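Local structure of STIL N-terminal domain-containing protein (Trichoplax adhaerens, 5OI9) at residues Thr227-Gly231 and His268-Val272; Val191-Ile196 and Trp273-Met277; Leu256-Trp260 and Gly295-Val299; Glu45-Arg49 and Ile331-Ala337; Leu251-Val257 and Arg284-Arg290. The protein probably acts in centriole assembly as a counterpart of STIL, this chain being its N-terminal domain. All blocks are in the same frame, centred on the assembly; numbering follows the deposited sequence.

Interaction 1 (Thr227-Gly231 and His268-Val272)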
# COMPACT_ATOMS: atom_id res chain seq x y z
N THR A 227 11.76 8.41 -3.08
CA THR A 227 12.11 8.78 -4.44
C THR A 227 12.13 7.55 -5.35
O THR A 227 13.00 7.41 -6.21
CB THR A 227 13.46 9.49 -4.50
OG1 THR A 227 14.43 8.75 -3.74
CG2 THR A 227 13.34 10.88 -3.94
N GLN A 228 11.17 6.66 -5.15
CA GLN A 228 11.10 5.45 -5.96
C GLN A 228 10.43 5.74 -7.29
O GLN A 228 9.48 6.52 -7.37
CB GLN A 228 10.34 4.35 -5.22
CG GLN A 228 11.01 3.87 -3.95
CD GLN A 228 10.66 4.71 -2.75
OE1 GLN A 228 9.56 5.26 -2.66
NE2 GLN A 228 11.59 4.83 -1.81
N LYS A 229 10.94 5.12 -8.35
CA LYS A 229 10.25 5.05 -9.62
C LYS A 229 10.49 3.67 -10.21
O LYS A 229 11.45 2.98 -9.85
CB LYS A 229 10.68 6.16 -10.58
CG LYS A 229 12.15 6.14 -10.97
CD LYS A 229 12.44 7.25 -11.99
CE LYS A 229 13.79 7.08 -12.65
NZ LYS A 229 13.92 7.94 -13.86
N SER A 230 9.60 3.27 -11.11
CA SER A 230 9.69 1.94 -11.69
C SER A 230 9.15 1.97 -13.11
O SER A 230 8.48 2.92 -13.52
CB SER A 230 8.93 0.90 -10.86
OG SER A 230 7.54 1.00 -11.08
N GLY A 231 9.47 0.93 -13.85
CA GLY A 231 8.98 0.76 -15.20
C GLY A 231 8.95 -0.71 -15.56
O GLY A 231 8.93 -1.57 -14.67
N HIS A 268 14.54 -5.41 -0.22
CA HIS A 268 13.57 -5.57 0.85
C HIS A 268 12.64 -4.37 1.00
O HIS A 268 11.69 -4.44 1.79
CB HIS A 268 14.29 -5.81 2.17
CG HIS A 268 15.22 -6.98 2.14
ND1 HIS A 268 14.78 -8.29 2.12
CD2 HIS A 268 16.58 -7.05 2.12
CE1 HIS A 268 15.82 -9.10 2.09
NE2 HIS A 268 16.92 -8.38 2.09
N HIS A 269 12.88 -3.29 0.27
CA HIS A 269 11.98 -2.14 0.33
C HIS A 269 10.60 -2.55 -0.15
O HIS A 269 10.48 -3.19 -1.22
CB HIS A 269 12.53 -1.00 -0.53
CG HIS A 269 11.89 0.33 -0.25
ND1 HIS A 269 10.61 0.64 -0.63
CD2 HIS A 269 12.37 1.44 0.37
CE1 HIS A 269 10.32 1.87 -0.26
NE2 HIS A 269 11.38 2.38 0.35
N PRO A 270 9.53 -2.24 0.59
CA PRO A 270 8.19 -2.69 0.17
C PRO A 270 7.76 -2.16 -1.19
O PRO A 270 6.84 -2.73 -1.80
CB PRO A 270 7.27 -2.17 1.29
CG PRO A 270 8.07 -1.11 2.00
CD PRO A 270 9.51 -1.50 1.86
N TYR A 271 8.39 -1.10 -1.70
CA TYR A 271 8.08 -0.62 -3.04
C TYR A 271 8.43 -1.66 -4.10
O TYR A 271 7.76 -1.74 -5.13
CB TYR A 271 8.80 0.69 -3.31
CG TYR A 271 8.53 1.28 -4.68
CD1 TYR A 271 7.42 2.09 -4.91
CD2 TYR A 271 9.38 1.02 -5.75
CE1 TYR A 271 7.17 2.62 -6.15
CE2 TYR A 271 9.14 1.55 -7.00
CZ TYR A 271 8.03 2.35 -7.20
OH TYR A 271 7.78 2.89 -8.44
N VAL A 272 9.49 -2.44 -3.87
CA VAL A 272 9.89 -3.46 -4.84
C VAL A 272 8.82 -4.54 -4.95
O VAL A 272 8.40 -4.91 -6.05
CB VAL A 272 11.25 -4.06 -4.46
CG1 VAL A 272 11.62 -5.19 -5.41
CG2 VAL A 272 12.32 -2.98 -4.45

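Interaction 2 (Val191-Ile196 and Trp273-Met277)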
# COMPACT_ATOMS: atom_id res chain seq x y z
N VAL A 191 -4.37 -6.91 3.31
CA VAL A 191 -3.17 -6.83 2.47
C VAL A 191 -3.05 -8.13 1.69
O VAL A 191 -3.31 -9.21 2.25
CB VAL A 191 -1.91 -6.58 3.32
CG1 VAL A 191 -0.66 -6.64 2.47
CG2 VAL A 191 -2.01 -5.23 4.02
N PRO A 192 -2.69 -8.10 0.41
CA PRO A 192 -2.44 -9.35 -0.31
C PRO A 192 -1.33 -10.13 0.38
O PRO A 192 -0.32 -9.56 0.82
CB PRO A 192 -2.02 -8.89 -1.71
CG PRO A 192 -2.61 -7.54 -1.85
CD PRO A 192 -2.59 -6.93 -0.48
N SER A 193 -1.53 -11.44 0.50
CA SER A 193 -0.58 -12.28 1.21
C SER A 193 0.55 -12.79 0.32
O SER A 193 1.55 -13.28 0.85
CB SER A 193 -1.30 -13.46 1.85
OG SER A 193 -1.90 -14.28 0.87
N ALA A 194 0.43 -12.67 -1.00
CA ALA A 194 1.37 -13.30 -1.92
C ALA A 194 2.82 -12.96 -1.57
O ALA A 194 3.19 -11.79 -1.42
CB ALA A 194 1.07 -12.85 -3.35
N LEU A 195 3.64 -14.01 -1.42
CA LEU A 195 5.08 -13.86 -1.26
C LEU A 195 5.75 -13.93 -2.63
O LEU A 195 5.48 -14.84 -3.42
CB LEU A 195 5.64 -14.96 -0.36
CG LEU A 195 5.27 -14.99 1.12
CD1 LEU A 195 6.05 -16.09 1.83
CD2 LEU A 195 5.53 -13.64 1.78
N ILE A 196 6.63 -12.97 -2.90
CA ILE A 196 7.45 -12.99 -4.11
C ILE A 196 8.78 -13.65 -3.78
O ILE A 196 9.51 -13.18 -2.91
CB ILE A 196 7.66 -11.58 -4.67
CG1 ILE A 196 6.32 -10.94 -5.07
CG2 ILE A 196 8.62 -11.62 -5.85
CD1 ILE A 196 5.63 -11.64 -6.21
N TRP A 273 8.37 -5.06 -3.81
CA TRP A 273 7.27 -6.01 -3.79
C TRP A 273 6.02 -5.42 -4.44
O TRP A 273 5.30 -6.12 -5.16
CB TRP A 273 6.98 -6.44 -2.36
CG TRP A 273 5.81 -7.36 -2.19
CD1 TRP A 273 5.82 -8.73 -2.27
CD2 TRP A 273 4.47 -6.99 -1.87
NE1 TRP A 273 4.56 -9.22 -2.04
CE2 TRP A 273 3.71 -8.17 -1.79
CE3 TRP A 273 3.83 -5.76 -1.65
CZ2 TRP A 273 2.35 -8.17 -1.50
CZ3 TRP A 273 2.47 -5.77 -1.36
CH2 TRP A 273 1.75 -6.96 -1.29
N SER A 274 5.77 -4.13 -4.21
CA SER A 274 4.60 -3.48 -4.79
C SER A 274 4.68 -3.46 -6.31
O SER A 274 3.67 -3.67 -7.00
CB SER A 274 4.45 -2.07 -4.24
OG SER A 274 4.28 -2.09 -2.83
N ALA A 275 5.87 -3.20 -6.85
CA ALA A 275 6.04 -3.23 -8.30
C ALA A 275 5.85 -4.65 -8.85
O ALA A 275 5.22 -4.83 -9.89
CB ALA A 275 7.42 -2.69 -8.68
N CYS A 276 6.38 -5.65 -8.14
CA CYS A 276 6.19 -7.04 -8.56
C CYS A 276 4.71 -7.41 -8.59
O CYS A 276 4.22 -8.00 -9.56
CB CYS A 276 6.95 -7.98 -7.63
SG CYS A 276 8.74 -7.80 -7.66
N MSE A 277 3.97 -7.07 -7.53
CA MSE A 277 2.54 -7.35 -7.45
C MSE A 277 1.78 -6.67 -8.58
O MSE A 277 0.93 -7.27 -9.23
CB MSE A 277 1.98 -6.90 -6.10
CG MSE A 277 2.50 -7.71 -4.94
SE MSE A 277 2.00 -9.58 -5.08
CE MSE A 277 0.16 -9.40 -4.49

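Interaction 3 (Leu256-Trp260 and Gly295-Val299)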
# COMPACT_ATOMS: atom_id res chain seq x y z
N LEU A 256 6.63 -8.15 -22.64
CA LEU A 256 7.27 -7.78 -21.39
C LEU A 256 7.79 -9.01 -20.67
O LEU A 256 7.16 -10.07 -20.70
CB LEU A 256 6.29 -7.02 -20.49
CG LEU A 256 5.82 -5.66 -21.03
CD1 LEU A 256 4.74 -5.07 -20.14
CD2 LEU A 256 7.00 -4.71 -21.15
N VAL A 257 8.95 -8.87 -20.03
CA VAL A 257 9.59 -9.96 -19.31
C VAL A 257 9.88 -9.62 -17.85
O VAL A 257 10.47 -10.44 -17.14
CB VAL A 257 10.90 -10.40 -20.00
CG1 VAL A 257 10.59 -11.05 -21.35
CG2 VAL A 257 11.83 -9.21 -20.17
N GLY A 258 9.48 -8.44 -17.39
CA GLY A 258 9.74 -8.07 -16.01
C GLY A 258 9.65 -6.57 -15.82
O GLY A 258 8.97 -5.87 -16.57
N ILE A 259 10.36 -6.10 -14.79
CA ILE A 259 10.27 -4.72 -14.33
C ILE A 259 11.66 -4.21 -13.98
O ILE A 259 12.61 -4.98 -13.79
CB ILE A 259 9.35 -4.57 -13.11
CG1 ILE A 259 9.90 -5.38 -11.93
CG2 ILE A 259 7.93 -5.00 -13.44
CD1 ILE A 259 9.11 -5.24 -10.64
N TRP A 260 11.78 -2.89 -13.88
CA TRP A 260 12.93 -2.25 -13.28
C TRP A 260 12.46 -1.31 -12.17
O TRP A 260 11.36 -0.76 -12.24
CB TRP A 260 13.78 -1.48 -14.31
CG TRP A 260 13.08 -0.35 -15.00
CD1 TRP A 260 12.45 -0.39 -16.22
CD2 TRP A 260 12.95 1.00 -14.54
NE1 TRP A 260 11.93 0.84 -16.53
CE2 TRP A 260 12.23 1.71 -15.52
CE3 TRP A 260 13.38 1.67 -13.39
CZ2 TRP A 260 11.92 3.07 -15.38
CZ3 TRP A 260 13.06 3.02 -13.25
CH2 TRP A 260 12.34 3.70 -14.24
N GLY A 295 8.87 -17.13 -13.86
CA GLY A 295 9.91 -16.28 -13.33
C GLY A 295 10.09 -15.07 -14.23
O GLY A 295 10.12 -15.21 -15.45
N PHE A 296 10.18 -13.88 -13.64
CA PHE A 296 10.38 -12.67 -14.42
C PHE A 296 11.55 -11.90 -13.83
O PHE A 296 11.98 -12.15 -12.70
CB PHE A 296 9.11 -11.79 -14.46
CG PHE A 296 8.65 -11.31 -13.11
CD1 PHE A 296 9.04 -10.07 -12.63
CD2 PHE A 296 7.81 -12.09 -12.33
CE1 PHE A 296 8.60 -9.62 -11.40
CE2 PHE A 296 7.37 -11.64 -11.10
CZ PHE A 296 7.77 -10.41 -10.63
N ILE A 297 12.08 -10.99 -14.62
CA ILE A 297 13.33 -10.33 -14.28
C ILE A 297 13.04 -9.02 -13.56
O ILE A 297 12.05 -8.33 -13.85
CB ILE A 297 14.22 -10.12 -15.52
CG1 ILE A 297 15.64 -9.73 -15.11
CG2 ILE A 297 13.61 -9.06 -16.44
CD1 ILE A 297 16.67 -9.91 -16.21
N LEU A 298 13.90 -8.70 -12.60
CA LEU A 298 13.88 -7.41 -11.93
C LEU A 298 15.27 -6.79 -12.08
O LEU A 298 16.26 -7.38 -11.64
CB LEU A 298 13.51 -7.55 -10.45
CG LEU A 298 13.87 -6.38 -9.54
CD1 LEU A 298 13.07 -5.14 -9.89
CD2 LEU A 298 13.66 -6.76 -8.08
N VAL A 299 15.33 -5.63 -12.72
CA VAL A 299 16.55 -4.85 -12.80
C VAL A 299 16.47 -3.79 -11.72
O VAL A 299 15.66 -2.85 -11.81
CB VAL A 299 16.74 -4.22 -14.19
CG1 VAL A 299 18.05 -3.47 -14.27
CG2 VAL A 299 16.68 -5.30 -15.27

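Interaction 4 (Glu45-Arg49 and Ile331-Ala337)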
# COMPACT_ATOMS: atom_id res chain seq x y z
N GLU A 45 -5.55 13.00 17.84
CA GLU A 45 -6.79 13.30 18.57
C GLU A 45 -7.58 14.39 17.86
O GLU A 45 -8.82 14.37 17.88
CB GLU A 45 -6.46 13.72 20.00
CG GLU A 45 -7.66 14.05 20.88
CD GLU A 45 -8.10 15.50 20.74
OE1 GLU A 45 -7.31 16.32 20.22
OE2 GLU A 45 -9.24 15.82 21.15
N LYS A 46 -6.89 15.34 17.22
CA LYS A 46 -7.58 16.47 16.60
C LYS A 46 -8.49 16.02 15.46
O LYS A 46 -9.62 16.51 15.34
CB LYS A 46 -6.55 17.48 16.08
CG LYS A 46 -7.15 18.82 15.67
CD LYS A 46 -6.21 19.57 14.75
CE LYS A 46 -4.80 19.59 15.31
NZ LYS A 46 -3.80 20.03 14.29
N CYS A 47 -8.03 15.10 14.61
CA CYS A 47 -8.88 14.68 13.51
C CYS A 47 -10.02 13.80 14.00
O CYS A 47 -11.13 13.85 13.45
CB CYS A 47 -8.06 14.00 12.40
SG CYS A 47 -7.49 12.30 12.68
N LEU A 48 -9.79 13.00 15.05
CA LEU A 48 -10.90 12.29 15.68
C LEU A 48 -11.90 13.26 16.30
O LEU A 48 -13.11 13.03 16.24
CB LEU A 48 -10.36 11.33 16.75
CG LEU A 48 -9.60 10.09 16.26
CD1 LEU A 48 -9.01 9.33 17.44
CD2 LEU A 48 -10.51 9.19 15.44
N ARG A 49 -11.41 14.34 16.91
CA ARG A 49 -12.31 15.33 17.49
C ARG A 49 -13.14 16.02 16.42
O ARG A 49 -14.34 16.24 16.60
CB ARG A 49 -11.52 16.36 18.30
CG ARG A 49 -12.39 17.40 19.00
CD ARG A 49 -11.55 18.43 19.74
NE ARG A 49 -10.86 17.86 20.89
CZ ARG A 49 -11.38 17.76 22.11
NH1 ARG A 49 -12.60 18.20 22.35
NH2 ARG A 49 -10.67 17.22 23.09
N ILE A 331 -10.45 6.07 23.48
CA ILE A 331 -9.91 7.39 23.78
C ILE A 331 -10.99 8.18 24.51
O ILE A 331 -12.18 8.07 24.20
CB ILE A 331 -9.43 8.13 22.51
CG1 ILE A 331 -8.75 9.45 22.88
CG2 ILE A 331 -10.58 8.37 21.54
CD1 ILE A 331 -8.22 10.22 21.69
N PHE A 332 -10.58 8.96 25.50
CA PHE A 332 -11.48 9.79 26.28
C PHE A 332 -11.05 11.24 26.13
O PHE A 332 -9.90 11.59 26.43
CB PHE A 332 -11.50 9.36 27.75
CG PHE A 332 -11.93 7.94 27.95
CD1 PHE A 332 -13.27 7.61 28.09
CD2 PHE A 332 -10.99 6.92 27.98
CE1 PHE A 332 -13.66 6.30 28.26
CE2 PHE A 332 -11.38 5.60 28.15
CZ PHE A 332 -12.72 5.30 28.30
N MSE A 333 -11.96 12.08 25.65
CA MSE A 333 -11.63 13.47 25.36
C MSE A 333 -12.43 14.45 26.19
O MSE A 333 -13.64 14.29 26.36
CB MSE A 333 -11.88 13.77 23.88
CG MSE A 333 -11.18 12.86 22.91
SE MSE A 333 -11.35 13.58 21.12
CE MSE A 333 -13.28 13.46 20.90
N GLU A 334 -11.75 15.47 26.70
CA GLU A 334 -12.45 16.58 27.34
C GLU A 334 -13.32 17.31 26.32
O GLU A 334 -13.02 17.34 25.13
CB GLU A 334 -11.44 17.55 27.96
CG GLU A 334 -10.62 16.95 29.09
CD GLU A 334 -11.41 16.80 30.37
OE1 GLU A 334 -12.31 17.63 30.61
OE2 GLU A 334 -11.13 15.85 31.14
N LYS A 335 -14.42 17.87 26.82
CA LYS A 335 -15.27 18.71 25.97
C LYS A 335 -14.47 19.83 25.33
O LYS A 335 -14.59 20.10 24.13
CB LYS A 335 -16.42 19.28 26.81
CG LYS A 335 -17.42 18.25 27.25
CD LYS A 335 -18.18 17.70 26.06
CE LYS A 335 -19.60 17.36 26.44
NZ LYS A 335 -20.27 18.48 27.14
N VAL A 336 -13.63 20.50 26.12
CA VAL A 336 -12.83 21.61 25.65
C VAL A 336 -11.52 21.06 25.09
O VAL A 336 -10.78 20.36 25.78
CB VAL A 336 -12.57 22.62 26.77
CG1 VAL A 336 -11.74 23.78 26.26
CG2 VAL A 336 -13.88 23.13 27.35
N ALA A 337 -11.24 21.38 23.83
CA ALA A 337 -10.04 20.88 23.18
C ALA A 337 -8.79 21.55 23.74
O ALA A 337 -8.79 22.75 24.02
CB ALA A 337 -10.12 21.10 21.67

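Interaction 5 (Leu251-Val257 and Arg284-Arg290)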
# COMPACT_ATOMS: atom_id res chain seq x y z
N LEU A 251 2.94 -0.23 -23.62
CA LEU A 251 2.98 -1.27 -22.59
C LEU A 251 1.83 -2.26 -22.71
O LEU A 251 1.94 -3.38 -22.19
CB LEU A 251 2.97 -0.63 -21.21
CG LEU A 251 4.26 0.04 -20.73
CD1 LEU A 251 3.99 0.85 -19.47
CD2 LEU A 251 5.34 -1.00 -20.49
N SER A 252 0.73 -1.88 -23.36
CA SER A 252 -0.44 -2.76 -23.40
C SER A 252 -0.19 -4.02 -24.23
O SER A 252 -0.81 -5.05 -23.96
CB SER A 252 -1.65 -1.99 -23.94
OG SER A 252 -1.40 -1.46 -25.23
N SER A 253 0.71 -3.97 -25.21
CA SER A 253 0.95 -5.15 -26.03
C SER A 253 2.41 -5.43 -26.35
O SER A 253 2.69 -6.46 -26.98
CB SER A 253 0.15 -5.06 -27.35
OG SER A 253 0.44 -3.86 -28.04
N ILE A 254 3.34 -4.58 -25.95
CA ILE A 254 4.77 -4.89 -26.14
C ILE A 254 5.11 -6.14 -25.33
O ILE A 254 4.56 -6.32 -24.22
CB ILE A 254 5.63 -3.69 -25.74
CG1 ILE A 254 7.08 -3.84 -26.24
CG2 ILE A 254 5.61 -3.46 -24.23
CD1 ILE A 254 7.94 -2.63 -25.96
N PRO A 255 5.96 -7.04 -25.82
CA PRO A 255 6.31 -8.24 -25.04
C PRO A 255 7.16 -7.88 -23.83
O PRO A 255 8.27 -7.38 -23.97
CB PRO A 255 7.08 -9.11 -26.04
CG PRO A 255 7.60 -8.14 -27.05
CD PRO A 255 6.55 -7.08 -27.17
N LEU A 256 6.63 -8.15 -22.64
CA LEU A 256 7.27 -7.78 -21.39
C LEU A 256 7.79 -9.01 -20.67
O LEU A 256 7.16 -10.07 -20.70
CB LEU A 256 6.29 -7.02 -20.49
CG LEU A 256 5.82 -5.66 -21.03
CD1 LEU A 256 4.74 -5.07 -20.14
CD2 LEU A 256 7.00 -4.71 -21.15
N VAL A 257 8.95 -8.87 -20.03
CA VAL A 257 9.59 -9.96 -19.31
C VAL A 257 9.88 -9.62 -17.85
O VAL A 257 10.47 -10.44 -17.14
CB VAL A 257 10.90 -10.40 -20.00
CG1 VAL A 257 10.59 -11.05 -21.35
CG2 VAL A 257 11.83 -9.21 -20.17
N ARG A 284 -3.87 -4.66 -17.78
CA ARG A 284 -3.57 -3.70 -18.83
C ARG A 284 -2.35 -4.10 -19.65
O ARG A 284 -2.18 -3.61 -20.77
CB ARG A 284 -3.33 -2.31 -18.22
CG ARG A 284 -4.47 -1.80 -17.35
CD ARG A 284 -5.78 -1.77 -18.12
NE ARG A 284 -6.82 -1.07 -17.37
CZ ARG A 284 -8.10 -1.02 -17.74
NH1 ARG A 284 -8.50 -1.63 -18.85
NH2 ARG A 284 -8.97 -0.35 -17.00
N LEU A 285 -1.50 -4.98 -19.11
CA LEU A 285 -0.35 -5.53 -19.82
C LEU A 285 -0.75 -6.90 -20.34
O LEU A 285 -0.80 -7.87 -19.58
CB LEU A 285 0.86 -5.62 -18.89
CG LEU A 285 1.20 -4.41 -18.02
CD1 LEU A 285 2.23 -4.79 -16.96
CD2 LEU A 285 1.70 -3.26 -18.86
N THR A 286 -1.04 -6.98 -21.64
CA THR A 286 -1.59 -8.20 -22.22
C THR A 286 -0.53 -9.12 -22.82
O THR A 286 -0.88 -10.21 -23.28
CB THR A 286 -2.63 -7.86 -23.29
OG1 THR A 286 -1.98 -7.28 -24.43
CG2 THR A 286 -3.66 -6.88 -22.75
N ASN A 287 0.74 -8.73 -22.83
CA ASN A 287 1.78 -9.52 -23.48
C ASN A 287 2.95 -9.78 -22.53
O ASN A 287 4.12 -9.58 -22.86
CB ASN A 287 2.26 -8.84 -24.76
CG ASN A 287 2.88 -9.81 -25.74
OD1 ASN A 287 2.83 -11.02 -25.54
ND2 ASN A 287 3.47 -9.28 -26.80
N LYS A 288 2.63 -10.24 -21.32
CA LYS A 288 3.64 -10.59 -20.32
C LYS A 288 4.12 -12.01 -20.59
O LYS A 288 3.61 -12.97 -20.02
CB LYS A 288 3.08 -10.44 -18.91
CG LYS A 288 2.67 -9.02 -18.54
CD LYS A 288 2.15 -8.93 -17.10
CE LYS A 288 0.74 -9.50 -16.98
NZ LYS A 288 0.19 -9.32 -15.60
N ILE A 289 5.11 -12.13 -21.48
CA ILE A 289 5.60 -13.45 -21.87
C ILE A 289 6.45 -14.10 -20.80
O ILE A 289 6.76 -15.30 -20.90
CB ILE A 289 6.38 -13.38 -23.20
CG1 ILE A 289 7.67 -12.58 -23.02
CG2 ILE A 289 5.52 -12.76 -24.29
CD1 ILE A 289 8.57 -12.58 -24.25
N ARG A 290 6.86 -13.35 -19.79
CA ARG A 290 7.44 -13.90 -18.57
C ARG A 290 6.65 -13.34 -17.40
O ARG A 290 6.44 -12.12 -17.31
CB ARG A 290 8.93 -13.55 -18.45
CG ARG A 290 9.81 -14.24 -19.49
CD ARG A 290 9.93 -15.73 -19.22
NE ARG A 290 10.71 -16.43 -20.24
CZ ARG A 290 10.18 -17.09 -21.26
NH1 ARG A 290 8.86 -17.16 -21.40
NH2 ARG A 290 10.96 -17.69 -22.14
O HOH W 1 2.32 -6.10 -22.55

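Interaction 1 (Thr227-Gly231 and His268-Val272)
The first turn of helix 270-281 is docked onto strand 229-235 by Tyr271, whose ring takes Gln228 over one face while its hydroxyl reaches Ser230. Gln228 CB sits almost exactly on the ring normal, 3.4 Å from the centroid of the Tyr271 ring, a CH-pi contact with the methylene over the middle of the face. Gln228 CG follows it across the same ring, and a bend at chi2 (86°) then carries the carboxamide away from Tyr271 and over toward the imidazole of His269. There Gln228 NE2 comes within 3.3 Å of His269 NE2, but the angle is poor for a hydrogen bond, and the amide and ring planes stand 36° apart. His269 is busy at its other nitrogen: as N-cap of the helix it accepts from Tyr271 N through ND1 at 3.0 Å, with the donor in the plane of the imidazole. The cap therefore fixes the imidazole next to the very residue that carries the contact. Tyr271 projects with CG opposite its backbone nitrogen (chi1 -180°), which lays the ring beneath Gln228 and takes OH on to Ser230. A weak hydrogen bond of 3.3 Å joins Ser230 OG and Tyr271 OH. Putting an alanine at Tyr271 would probably leave the Gln228 methylenes without the ring beneath them and take from the Ser230 hydroxyl this weak partner. Further out, Val261 of strand 256-264 also touches Tyr271, and that strand is bonded to the 227-231 side through Lys229 with Asp262 and Gly231 with Trp260.

Interaction 2 (Val191-Ile196 and Trp273-Met277)
Trp273 of helix 270-281 meets the 191-196 segment, where the chain leaves strand 180-192 of one mixed sheet and enters strand 196-200 of the other, so the helix packs against the crossing point between the two sheets. One polar bond leads the contact. Trp273 NE1 donates to Ala194 O at 3.0 Å with an N-H...O angle of 153°; the oxygen lies at the edge of the indole, in its plane, and the donor is tilted somewhat from the carbonyl plane. That bond satisfies the buried indole N-H and fixes the rotation of the ring. The remaining contacts are apolar. Ile196 approaches the pyrrole part of the indole, its CG1 lying 3.6 Å from Trp273 CD1, and the same branch continues along the helix to Cys276 CB at 4.0 Å. At the six-membered end of the indole, Pro192 CB is 4.3 Å from Trp273 CH2. With a phenylalanine in place of Trp273, Ala194 O would probably lose its N-H donor, and the smaller ring is likely to leave a gap beside Pro192. Around this pair, His30 bonds to Pro192 O and its ring also meets the indole, while Phe146 and Leu149 of helix 139-155 cover Pro192. Met277, deposited as selenomethionine, folds back on its own helix: its CG sits over the centre of one indole face, 3.4 Å above the plane of Trp273. Bends at chi2 and chi3 (-78°) then turn the tip of the chain toward the strand end, placing Met277 CE 3.6 Å from Pro192 CB and 3.7 Å from Ala194 CB.

Interaction 3 (Leu256-Trp260 and Gly295-Val299)
Ile259 and Ile297 lie on neighbouring parallel strands, 256-264 and 296-302, which helix 270-281 connects as a beta-alpha-beta unit. Three backbone bonds stitch the pair in the staggered pattern of parallel strands: Ile297 N gives to Val257 O, Ile259 N to Ile297 O, and Val299 N to Ile259 O, the last at 3.0 Å. Each strand thus uses alternate residues, and Ile259 both donates and accepts. The short segments twist against each other by 29°. Gly258 brings its CA to 3.2 Å from Ile297 O, a CA-H...O contact; a CB built here would run straight into that oxygen, so no side chain could be carried at this point without moving the strands apart. Beyond the backbone, Ile259 and Leu298 share the face turned to the helix. Ile259 CG1 touches Leu298 CD1 at 3.8 Å, and the ring edge of Phe296 lies farther off, with CE1 4.5 Å from Ile259 CG1. Phe296 has its CG wedged between the backbone N and carbonyl carbon (chi1 61°), which brings the ring near Gly258 CA and on to Tyr279 and Leu280 of the helix. Near the strand start Val257 CG2 lies beside Ile297 CG2, both chains heading the same way. Outward from here, Ala275 and Tyr279 of the helix cover Ile259, Val272 covers Leu298, and Phe310 of strand 309-314 packs on Ile297 and Val299. On the face away from the helix, the indole of Trp260 leads away and bonds through NE1 to Val244 O, while its CB stays 4.0 Å from Val299 CB.

Interaction 4 (Glu45-Arg49 and Ile331-Ala337)
Arg49 and Met333 are the closest backbone pair, 8.1 Å between their CA atoms, where the first turn of helix 45-61 passes over the end of strand 322-334. The axes of the short segments are 10.6 Å apart at closest approach and cross at -77°, so the helix runs nearly at right angles over a strand of the large mixed sheet. Behind it, strand 180-192 pairs with the crossed strand, bonding Ile331 to Ile183 and Met333 to Ile181. Side chains bridge the gap, chiefly Arg49. It reaches out extended and then bends at chi3 (-68°), which turns the guanidinium toward the chain as it leaves the strand. Both end nitrogens grip a single oxygen: Arg49 NH1 reaches Glu334 O at 2.9 Å, nearly along the C=O axis, and Arg49 NH2 reaches the same atom at 3.1 Å, with the oxygen in the guanidinium plane. The two flat faces are sandwiched. Met333, deposited as selenomethionine, sets SE off toward the rim of one face, and Ala337 closes the opposite face with CA over the centre. Held between these two residues and by the bonds to Glu334 O, the guanidinium is probably limited in how it can turn. Glu45, one helical turn before Arg49, also makes a salt bridge to its NE in the conformer described, although the bonds are weak and a second conformer is deposited, so the pairing is doubtful in detail. Deeper under the helix the contact turns apolar, with Leu48 CD1 4.4 Å from Ile331 CD1. Nearer the solvent side, Ala337 CB comes to 3.4 Å from Arg49 NE.

Interaction 5 (Leu251-Val257 and Arg284-Arg290)
Asn287 sends CG opposite its own backbone nitrogen (chi1 -157°), and Thr286 holds OG1 between backbone N and carbonyl carbon (chi1 69°), so both polar ends face the 251-257 segment. These residues belong to the loop after helix 270-281 of the beta-alpha-beta unit, which lies along the chain entering strand 256-264. Thr286 takes Ser252 O twice: its OG1 donates at 2.6 Å, in the plane of that carbonyl, and its backbone N comes from above the plane, so two donors grip one oxygen. Asn287 ND2 donates to Ser253 O at 2.9 Å and lies beside the Pro255 ring. Its backbone serves too, with Leu256 N giving to Asn287 O at 2.9 Å, an almost straight bond of 170°. Lys288 then forms the centre of an inverse gamma turn, after which Ile289 N and Arg290 N approach Leu256 O only through weak bonds. Lys288 turns away from the contact, and its NZ reaches the carbonyl oxygen of Tyr279 at the end of the helix. A water sits inside the bend, giving hydrogens to Leu251 O and Ile254 O and accepting from Asn287 N, so it bridges the two segments where those atoms do not bond directly. Beneath this polar rim Leu256 and Leu285 pack on Tyr279 of the helix: Leu285 CD2 touches Leu256 CD1 at 3.8 Å, the two chains crossing at about a right angle. Leu285 CD2 also meets Leu251 CB. At the far end the side chains of Val257 and Ile289 run next to each other in the same direction, Val257 CG1 3.7 Å from Ile289 CG1.

Interactions 1, 2, 3 and 5 gather about one beta-alpha-beta unit. Interaction 3 pairs its two strands, interactions 1 and 2 seat successive turns of its helix, and interaction 5 closes the end where helix leads to strand; Ile259 of interaction 3 packs on Ala275 of interaction 2. Interactions 2 and 3 are both buried, but 3 is held by backbone strand pairing and 2 by apolar packing round one indole N-H bond; interaction 1 is a mainly buried ring contact with a cap. Interaction 5, partly exposed, relies on bonds to backbone carbonyls and on one bridging water. Interaction 4 stands apart, its centre about 49 Å from that of interaction 3, where a charged arginine does the joining near solvent.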